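Long-range contact in succinate dehydrogenase subunit B (Mycolicibacterium smegmatis MC2 51, PDB 6LUM), which probably carries electrons through its three iron-sulfur clusters from the succinate-oxidising subunit of the complex toward the membrane-bound quinone site: residues Tyr140-Asn152 / Arg204-Arg217. Residues are numbered along the deposited sequence; the frame is centred on the assembly and turned at random.
Sequences YRAVKPFLVTSGN and RFIFDSRDEAAAER
R217 reaches from helix 214-221 to the chain at K144, where its NE donates to K144 O at 2.8 Å, the oxygen lying almost in the guanidinium plane. Its straight run from CG to NE carries this donor to a carbonyl that also takes a weak bond from F146 N in the inverse gamma turn centred on P145. Farther along, V148 is held by both its backbone polar groups: D211 OD1 receives V148 N (3.1 Å), nearly along its own C-O axis, and E212 N gives its hydrogen to V148 O (3.1 Å). A carboxylate suits D211 because no strand partner is there to take the N-H. K144 and E216 cross at about a right angle and add a long salt bridge, NZ to OE1 3.8 Å.

The loop following helix 134-140 thus lies over the connection between helices 196-206 and 214-221, part of the helical 4Fe-4S dicluster domain of this iron-sulfur subunit. K153 of subunit A also binds L147 O, so the loop is gripped from that chain too.

Apolar contacts lie alongside these bonds. With CG beside its backbone N (chi1 -74°), the F205 ring takes F146 N over one face and the aliphatic CD of R204 over the other, while P145 CB approaches CE2 at 4.0 Å. A serine in place of F205 would probably open a gap beneath P145 and L147 and uncover the CD of R204 that lies over the ring. L147 brings its CD1 to within 4.1 Å of F205 CD1 and its CD2 to the guanidinium edge of R210; compact A213 lets V148 CB settle 4.0 Å from its CB.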
ATOM      1  N   TYR J 140     -13.514   1.634  15.492  1.00 10.69           N
ATOM      2  CA  TYR J 140     -12.420   2.413  16.059  1.00 10.69           C
ATOM      3  C   TYR J 140     -11.113   2.132  15.336  1.00 10.69           C
ATOM      4  O   TYR J 140     -10.469   3.047  14.822  1.00 10.69           O
ATOM      5  CB  TYR J 140     -12.296   2.106  17.544  1.00 10.69           C
ATOM      6  CG  TYR J 140     -11.030   2.582  18.197  1.00 10.69           C
ATOM      7  CD1 TYR J 140     -10.769   3.926  18.342  1.00 10.69           C
ATOM      8  CD2 TYR J 140     -10.114   1.686  18.699  1.00 10.69           C
ATOM      9  CE1 TYR J 140      -9.628   4.360  18.950  1.00 10.69           C
ATOM     10  CE2 TYR J 140      -8.971   2.115  19.307  1.00 10.69           C
ATOM     11  CZ  TYR J 140      -8.734   3.453  19.432  1.00 10.69           C
ATOM     12  OH  TYR J 140      -7.591   3.890  20.044  1.00 10.69           O
ATOM     13  N   ARG J 141     -10.700   0.869  15.284  1.00 12.73           N
ATOM     14  CA  ARG J 141      -9.447   0.535  14.616  1.00 12.73           C
ATOM     15  C   ARG J 141      -9.663   0.362  13.122  1.00 12.73           C
ATOM     16  O   ARG J 141      -9.183  -0.599  12.518  1.00 12.73           O
ATOM     17  CB  ARG J 141      -8.833  -0.730  15.217  1.00 12.73           C
ATOM     18  CG  ARG J 141      -9.701  -1.952  15.106  1.00 12.73           C
ATOM     19  CD  ARG J 141      -9.052  -3.186  15.663  1.00 12.73           C
ATOM     20  NE  ARG J 141     -10.061  -4.202  15.925  1.00 12.73           N
ATOM     21  CZ  ARG J 141     -10.532  -4.484  17.131  1.00 12.73           C
ATOM     22  NH1 ARG J 141     -10.070  -3.840  18.188  1.00 12.73           N
ATOM     23  NH2 ARG J 141     -11.456  -5.415  17.283  1.00 12.73           N
ATOM     24  N   ALA J 142     -10.357   1.308  12.511  1.00 13.24           N
ATOM     25  CA  ALA J 142     -10.476   1.385  11.069  1.00 13.24           C
ATOM     26  C   ALA J 142     -10.195   2.778  10.559  1.00 13.24           C
ATOM     27  O   ALA J 142     -10.084   2.963   9.346  1.00 13.24           O
ATOM     28  CB  ALA J 142     -11.871   0.954  10.606  1.00 13.24           C
ATOM     29  N   VAL J 143     -10.096   3.762  11.447  1.00 13.46           N
ATOM     30  CA  VAL J 143      -9.616   5.088  11.111  1.00 13.46           C
ATOM     31  C   VAL J 143      -8.114   5.195  11.306  1.00 13.46           C
ATOM     32  O   VAL J 143      -7.572   6.300  11.299  1.00 13.46           O
ATOM     33  CB  VAL J 143     -10.350   6.155  11.930  1.00 13.46           C
ATOM     34  CG1 VAL J 143     -11.836   6.057  11.700  1.00 13.46           C
ATOM     35  CG2 VAL J 143     -10.037   5.994  13.395  1.00 13.46           C
ATOM     36  N   LYS J 144      -7.432   4.069  11.482  1.00 17.09           N
ATOM     37  CA  LYS J 144      -6.007   3.993  11.772  1.00 17.09           C
ATOM     38  C   LYS J 144      -5.654   4.888  12.947  1.00 17.09           C
ATOM     39  O   LYS J 144      -5.003   5.922  12.767  1.00 17.09           O
ATOM     40  CB  LYS J 144      -5.184   4.384  10.551  1.00 17.09           C
ATOM     41  CG  LYS J 144      -5.251   3.392   9.415  1.00 17.09           C
ATOM     42  CD  LYS J 144      -4.118   3.633   8.448  1.00 17.09           C
ATOM     43  CE  LYS J 144      -3.835   5.114   8.306  1.00 17.09           C
ATOM     44  NZ  LYS J 144      -2.416   5.372   7.964  1.00 17.09           N
ATOM     45  N   PRO J 145      -6.050   4.529  14.146  1.00 13.82           N
ATOM     46  CA  PRO J 145      -5.873   5.397  15.314  1.00 13.82           C
ATOM     47  C   PRO J 145      -4.499   5.291  15.959  1.00 13.82           C
ATOM     48  O   PRO J 145      -4.375   5.178  17.173  1.00 13.82           O
ATOM     49  CB  PRO J 145      -6.965   4.898  16.262  1.00 13.82           C
ATOM     50  CG  PRO J 145      -7.005   3.463  15.979  1.00 13.82           C
ATOM     51  CD  PRO J 145      -6.742   3.286  14.514  1.00 13.82           C
ATOM     52  N   PHE J 146      -3.454   5.335  15.140  1.00 16.69           N
ATOM     53  CA  PHE J 146      -2.092   5.278  15.642  1.00 16.69           C
ATOM     54  C   PHE J 146      -1.235   6.255  14.862  1.00 16.69           C
ATOM     55  O   PHE J 146      -1.561   6.639  13.742  1.00 16.69           O
ATOM     56  CB  PHE J 146      -1.514   3.873  15.545  1.00 16.69           C
ATOM     57  CG  PHE J 146      -1.875   3.156  14.289  1.00 16.69           C
ATOM     58  CD1 PHE J 146      -1.198   3.403  13.120  1.00 16.69           C
ATOM     59  CD2 PHE J 146      -2.879   2.220  14.282  1.00 16.69           C
ATOM     60  CE1 PHE J 146      -1.522   2.738  11.975  1.00 16.69           C
ATOM     61  CE2 PHE J 146      -3.205   1.556  13.133  1.00 16.69           C
ATOM     62  CZ  PHE J 146      -2.526   1.815  11.982  1.00 16.69           C
ATOM     63  N   LEU J 147      -0.129   6.655  15.469  1.00 22.92           N
ATOM     64  CA  LEU J 147       0.756   7.622  14.840  1.00 22.92           C
ATOM     65  C   LEU J 147       1.554   6.940  13.740  1.00 22.92           C
ATOM     66  O   LEU J 147       2.338   6.028  14.011  1.00 22.92           O
ATOM     67  CB  LEU J 147       1.696   8.228  15.873  1.00 22.92           C
ATOM     68  CG  LEU J 147       2.132   9.662  15.620  1.00 22.92           C
ATOM     69  CD1 LEU J 147       1.071  10.598  16.132  1.00 22.92           C
ATOM     70  CD2 LEU J 147       3.452   9.944  16.273  1.00 22.92           C
ATOM     71  N   VAL J 148       1.352   7.372  12.504  1.00 28.22           N
ATOM     72  CA  VAL J 148       2.143   6.896  11.380  1.00 28.22           C
ATOM     73  C   VAL J 148       3.249   7.905  11.123  1.00 28.22           C
ATOM     74  O   VAL J 148       2.992   9.109  11.043  1.00 28.22           O
ATOM     75  CB  VAL J 148       1.270   6.702  10.135  1.00 28.22           C
ATOM     76  CG1 VAL J 148       2.115   6.266   8.971  1.00 28.22           C
ATOM     77  CG2 VAL J 148       0.191   5.682  10.408  1.00 28.22           C
ATOM     78  N   THR J 149       4.487   7.420  11.011  1.00 34.19           N
ATOM     79  CA  THR J 149       5.661   8.277  10.932  1.00 34.19           C
ATOM     80  C   THR J 149       6.692   7.669   9.987  1.00 34.19           C
ATOM     81  O   THR J 149       6.422   6.709   9.264  1.00 34.19           O
ATOM     82  CB  THR J 149       6.251   8.524  12.321  1.00 34.19           C
ATOM     83  OG1 THR J 149       6.400   7.275  13.006  1.00 34.19           O
ATOM     84  CG2 THR J 149       5.379   9.472  13.118  1.00 34.19           C
ATOM     85  N   SER J 150       7.900   8.233  10.022  1.00 43.62           N
ATOM     86  CA  SER J 150       8.858   8.082   8.927  1.00 43.62           C
ATOM     87  C   SER J 150       9.459   6.684   8.853  1.00 43.62           C
ATOM     88  O   SER J 150       9.230   5.951   7.886  1.00 43.62           O
ATOM     89  CB  SER J 150       9.968   9.116   9.088  1.00 43.62           C
ATOM     90  OG  SER J 150      10.975   8.932   8.112  1.00 43.62           O
ATOM     91  N   GLY J 151      10.219   6.295   9.871  1.00 41.62           N
ATOM     92  CA  GLY J 151      10.913   5.026   9.835  1.00 41.62           C
ATOM     93  C   GLY J 151      12.304   5.057  10.434  1.00 41.62           C
ATOM     94  O   GLY J 151      12.974   4.023  10.514  1.00 41.62           O
ATOM     95  N   ASN J 152      12.756   6.235  10.859  1.00 42.31           N
ATOM     96  CA  ASN J 152      14.011   6.371  11.596  1.00 42.31           C
ATOM     97  C   ASN J 152      13.786   7.406  12.688  1.00 42.31           C
ATOM     98  O   ASN J 152      13.936   8.615  12.450  1.00 42.31           O
ATOM     99  CB  ASN J 152      15.169   6.765  10.684  1.00 42.31           C
ATOM    100  CG  ASN J 152      16.465   6.092  11.075  1.00 42.31           C
ATOM    101  OD1 ASN J 152      16.460   4.994  11.622  1.00 42.31           O
ATOM    102  ND2 ASN J 152      17.583   6.745  10.799  1.00 42.31           N
ATOM    103  N   ARG J 204      -8.223  13.423  16.734  1.00 12.87           N
ATOM    104  CA  ARG J 204      -7.028  13.471  17.572  1.00 12.87           C
ATOM    105  C   ARG J 204      -5.753  13.323  16.752  1.00 12.87           C
ATOM    106  O   ARG J 204      -4.738  13.955  17.053  1.00 12.87           O
ATOM    107  CB  ARG J 204      -7.111  12.376  18.637  1.00 12.87           C
ATOM    108  CG  ARG J 204      -6.041  12.437  19.695  1.00 12.87           C
ATOM    109  CD  ARG J 204      -4.827  11.651  19.273  1.00 12.87           C
ATOM    110  NE  ARG J 204      -3.743  11.731  20.231  1.00 12.87           N
ATOM    111  CZ  ARG J 204      -2.476  11.522  19.912  1.00 12.87           C
ATOM    112  NH1 ARG J 204      -2.149  11.268  18.667  1.00 12.87           N
ATOM    113  NH2 ARG J 204      -1.535  11.608  20.827  1.00 12.87           N
ATOM    114  N   PHE J 205      -5.775  12.480  15.724  1.00 13.23           N
ATOM    115  CA  PHE J 205      -4.588  12.197  14.927  1.00 13.23           C
ATOM    116  C   PHE J 205      -4.489  13.047  13.677  1.00 13.23           C
ATOM    117  O   PHE J 205      -3.392  13.238  13.152  1.00 13.23           O
ATOM    118  CB  PHE J 205      -4.565  10.734  14.503  1.00 13.23           C
ATOM    119  CG  PHE J 205      -4.228   9.806  15.602  1.00 13.23           C
ATOM    120  CD1 PHE J 205      -2.933   9.684  16.041  1.00 13.23           C
ATOM    121  CD2 PHE J 205      -5.202   9.054  16.203  1.00 13.23           C
ATOM    122  CE1 PHE J 205      -2.626   8.833  17.053  1.00 13.23           C
ATOM    123  CE2 PHE J 205      -4.895   8.214  17.221  1.00 13.23           C
ATOM    124  CZ  PHE J 205      -3.605   8.103  17.642  1.00 13.23           C
ATOM    125  N   ILE J 206      -5.612  13.528  13.163  1.00 12.07           N
ATOM    126  CA  ILE J 206      -5.572  14.414  12.014  1.00 12.07           C
ATOM    127  C   ILE J 206      -5.009  15.764  12.418  1.00 12.07           C
ATOM    128  O   ILE J 206      -4.257  16.385  11.662  1.00 12.07           O
ATOM    129  CB  ILE J 206      -6.975  14.534  11.398  1.00 12.07           C
ATOM    130  CG1 ILE J 206      -7.294  13.286  10.587  1.00 12.07           C
ATOM    131  CG2 ILE J 206      -7.076  15.749  10.540  1.00 12.07           C
ATOM    132  CD1 ILE J 206      -8.740  13.110  10.321  1.00 12.07           C
ATOM    133  N   PHE J 207      -5.331  16.232  13.619  1.00 14.84           N
ATOM    134  CA  PHE J 207      -4.837  17.527  14.058  1.00 14.84           C
ATOM    135  C   PHE J 207      -3.612  17.409  14.951  1.00 14.84           C
ATOM    136  O   PHE J 207      -3.385  18.258  15.813  1.00 14.84           O
ATOM    137  CB  PHE J 207      -5.956  18.303  14.737  1.00 14.84           C
ATOM    138  CG  PHE J 207      -6.987  18.793  13.774  1.00 14.84           C
ATOM    139  CD1 PHE J 207      -7.948  17.944  13.275  1.00 14.84           C
ATOM    140  CD2 PHE J 207      -6.968  20.087  13.325  1.00 14.84           C
ATOM    141  CE1 PHE J 207      -8.874  18.383  12.381  1.00 14.84           C
ATOM    142  CE2 PHE J 207      -7.898  20.522  12.432  1.00 14.84           C
ATOM    143  CZ  PHE J 207      -8.847  19.671  11.963  1.00 14.84           C
ATOM    144  N   ASP J 208      -2.804  16.377  14.733  1.00 24.54           N
ATOM    145  CA  ASP J 208      -1.535  16.170  15.421  1.00 24.54           C
ATOM    146  C   ASP J 208      -0.405  16.502  14.459  1.00 24.54           C
ATOM    147  O   ASP J 208      -0.335  15.935  13.367  1.00 24.54           O
ATOM    148  CB  ASP J 208      -1.413  14.729  15.906  1.00 24.54           C
ATOM    149  CG  ASP J 208      -0.325  14.552  16.925  1.00 24.54           C
ATOM    150  OD1 ASP J 208       0.230  15.565  17.376  1.00 24.54           O
ATOM    151  OD2 ASP J 208      -0.025  13.400  17.287  1.00 24.54           O
ATOM    152  N   SER J 209       0.480  17.411  14.869  1.00 30.01           N
ATOM    153  CA  SER J 209       1.531  17.881  13.974  1.00 30.01           C
ATOM    154  C   SER J 209       2.462  16.757  13.553  1.00 30.01           C
ATOM    155  O   SER J 209       2.846  16.667  12.384  1.00 30.01           O
ATOM    156  CB  SER J 209       2.325  18.991  14.642  1.00 30.01           C
ATOM    157  OG  SER J 209       1.451  19.949  15.184  1.00 30.01           O
ATOM    158  N   ARG J 210       2.843  15.896  14.487  1.00 28.43           N
ATOM    159  CA  ARG J 210       3.825  14.859  14.194  1.00 28.43           C
ATOM    160  C   ARG J 210       3.181  13.610  13.616  1.00 28.43           C
ATOM    161  O   ARG J 210       3.413  12.504  14.082  1.00 28.43           O
ATOM    162  CB  ARG J 210       4.621  14.528  15.446  1.00 28.43           C
ATOM    163  CG  ARG J 210       3.877  14.680  16.739  1.00 28.43           C
ATOM    164  CD  ARG J 210       4.721  14.139  17.859  1.00 28.43           C
ATOM    165  NE  ARG J 210       4.137  14.356  19.172  1.00 28.43           N
ATOM    166  CZ  ARG J 210       3.307  13.513  19.773  1.00 28.43           C
ATOM    167  NH1 ARG J 210       2.952  12.392  19.175  1.00 28.43           N
ATOM    168  NH2 ARG J 210       2.830  13.798  20.972  1.00 28.43           N
ATOM    169  N   ASP J 211       2.384  13.778  12.572  1.00 32.05           N
ATOM    170  CA  ASP J 211       1.717  12.667  11.918  1.00 32.05           C
ATOM    171  C   ASP J 211       1.867  12.807  10.410  1.00 32.05           C
ATOM    172  O   ASP J 211       1.893  13.914   9.874  1.00 32.05           O
ATOM    173  CB  ASP J 211       0.236  12.609  12.303  1.00 32.05           C
ATOM    174  CG  ASP J 211      -0.379  11.258  12.038  1.00 32.05           C
ATOM    175  OD1 ASP J 211       0.361  10.262  11.996  1.00 32.05           O
ATOM    176  OD2 ASP J 211      -1.608  11.188  11.865  1.00 32.05           O
ATOM    177  N   GLU J 212       1.973  11.672   9.730  1.00 38.54           N
ATOM    178  CA  GLU J 212       2.190  11.642   8.291  1.00 38.54           C
ATOM    179  C   GLU J 212       1.110  10.848   7.572  1.00 38.54           C
ATOM    180  O   GLU J 212       1.362  10.261   6.522  1.00 38.54           O
ATOM    181  CB  GLU J 212       3.562  11.064   7.963  1.00 38.54           C
ATOM    182  CG  GLU J 212       4.673  11.594   8.825  1.00 38.54           C
ATOM    183  CD  GLU J 212       5.969  10.860   8.601  1.00 38.54           C
ATOM    184  OE1 GLU J 212       6.038  10.063   7.644  1.00 38.54           O
ATOM    185  OE2 GLU J 212       6.918  11.076   9.381  1.00 38.54           O
ATOM    186  N   ALA J 213      -0.089  10.794   8.137  1.00 29.36           N
ATOM    187  CA  ALA J 213      -1.209  10.161   7.458  1.00 29.36           C
ATOM    188  C   ALA J 213      -2.491  10.953   7.663  1.00 29.36           C
ATOM    189  O   ALA J 213      -3.587  10.390   7.590  1.00 29.36           O
ATOM    190  CB  ALA J 213      -1.396   8.721   7.921  1.00 29.36           C
ATOM    191  N   ALA J 214      -2.372  12.253   7.931  1.00 22.89           N
ATOM    192  CA  ALA J 214      -3.559  13.089   8.050  1.00 22.89           C
ATOM    193  C   ALA J 214      -4.394  13.032   6.786  1.00 22.89           C
ATOM    194  O   ALA J 214      -5.621  12.913   6.849  1.00 22.89           O
ATOM    195  CB  ALA J 214      -3.164  14.525   8.356  1.00 22.89           C
ATOM    196  N   ALA J 215      -3.749  13.103   5.623  1.00 24.43           N
ATOM    197  CA  ALA J 215      -4.487  13.081   4.367  1.00 24.43           C
ATOM    198  C   ALA J 215      -5.157  11.733   4.141  1.00 24.43           C
ATOM    199  O   ALA J 215      -6.280  11.672   3.630  1.00 24.43           O
ATOM    200  CB  ALA J 215      -3.553  13.417   3.214  1.00 24.43           C
ATOM    201  N   GLU J 216      -4.505  10.643   4.543  1.00 23.62           N
ATOM    202  CA  GLU J 216      -5.099   9.328   4.348  1.00 23.62           C
ATOM    203  C   GLU J 216      -6.279   9.114   5.288  1.00 23.62           C
ATOM    204  O   GLU J 216      -7.289   8.513   4.908  1.00 23.62           O
ATOM    205  CB  GLU J 216      -4.047   8.243   4.561  1.00 23.62           C
ATOM    206  CG  GLU J 216      -4.354   6.955   3.829  1.00 23.62           C
ATOM    207  CD  GLU J 216      -5.372   6.097   4.527  1.00 23.62           C
ATOM    208  OE1 GLU J 216      -5.431   6.152   5.768  1.00 23.62           O
ATOM    209  OE2 GLU J 216      -6.118   5.371   3.833  1.00 23.62           O
ATOM    210  N   ARG J 217      -6.181   9.612   6.518  1.00 19.90           N
ATOM    211  CA  ARG J 217      -7.320   9.537   7.425  1.00 19.90           C
ATOM    212  C   ARG J 217      -8.477  10.384   6.920  1.00 19.90           C
ATOM    213  O   ARG J 217      -9.629   9.940   6.925  1.00 19.90           O
ATOM    214  CB  ARG J 217      -6.911   9.976   8.824  1.00 19.90           C
ATOM    215  CG  ARG J 217      -6.243   8.897   9.622  1.00 19.90           C
ATOM    216  CD  ARG J 217      -5.796   9.412  10.951  1.00 19.90           C
ATOM    217  NE  ARG J 217      -4.874   8.478  11.562  1.00 19.90           N
ATOM    218  CZ  ARG J 217      -3.559   8.617  11.543  1.00 19.90           C
ATOM    219  NH1 ARG J 217      -3.011   9.664  10.959  1.00 19.90           N
ATOM    220  NH2 ARG J 217      -2.795   7.709  12.117  1.00 19.90           N
TER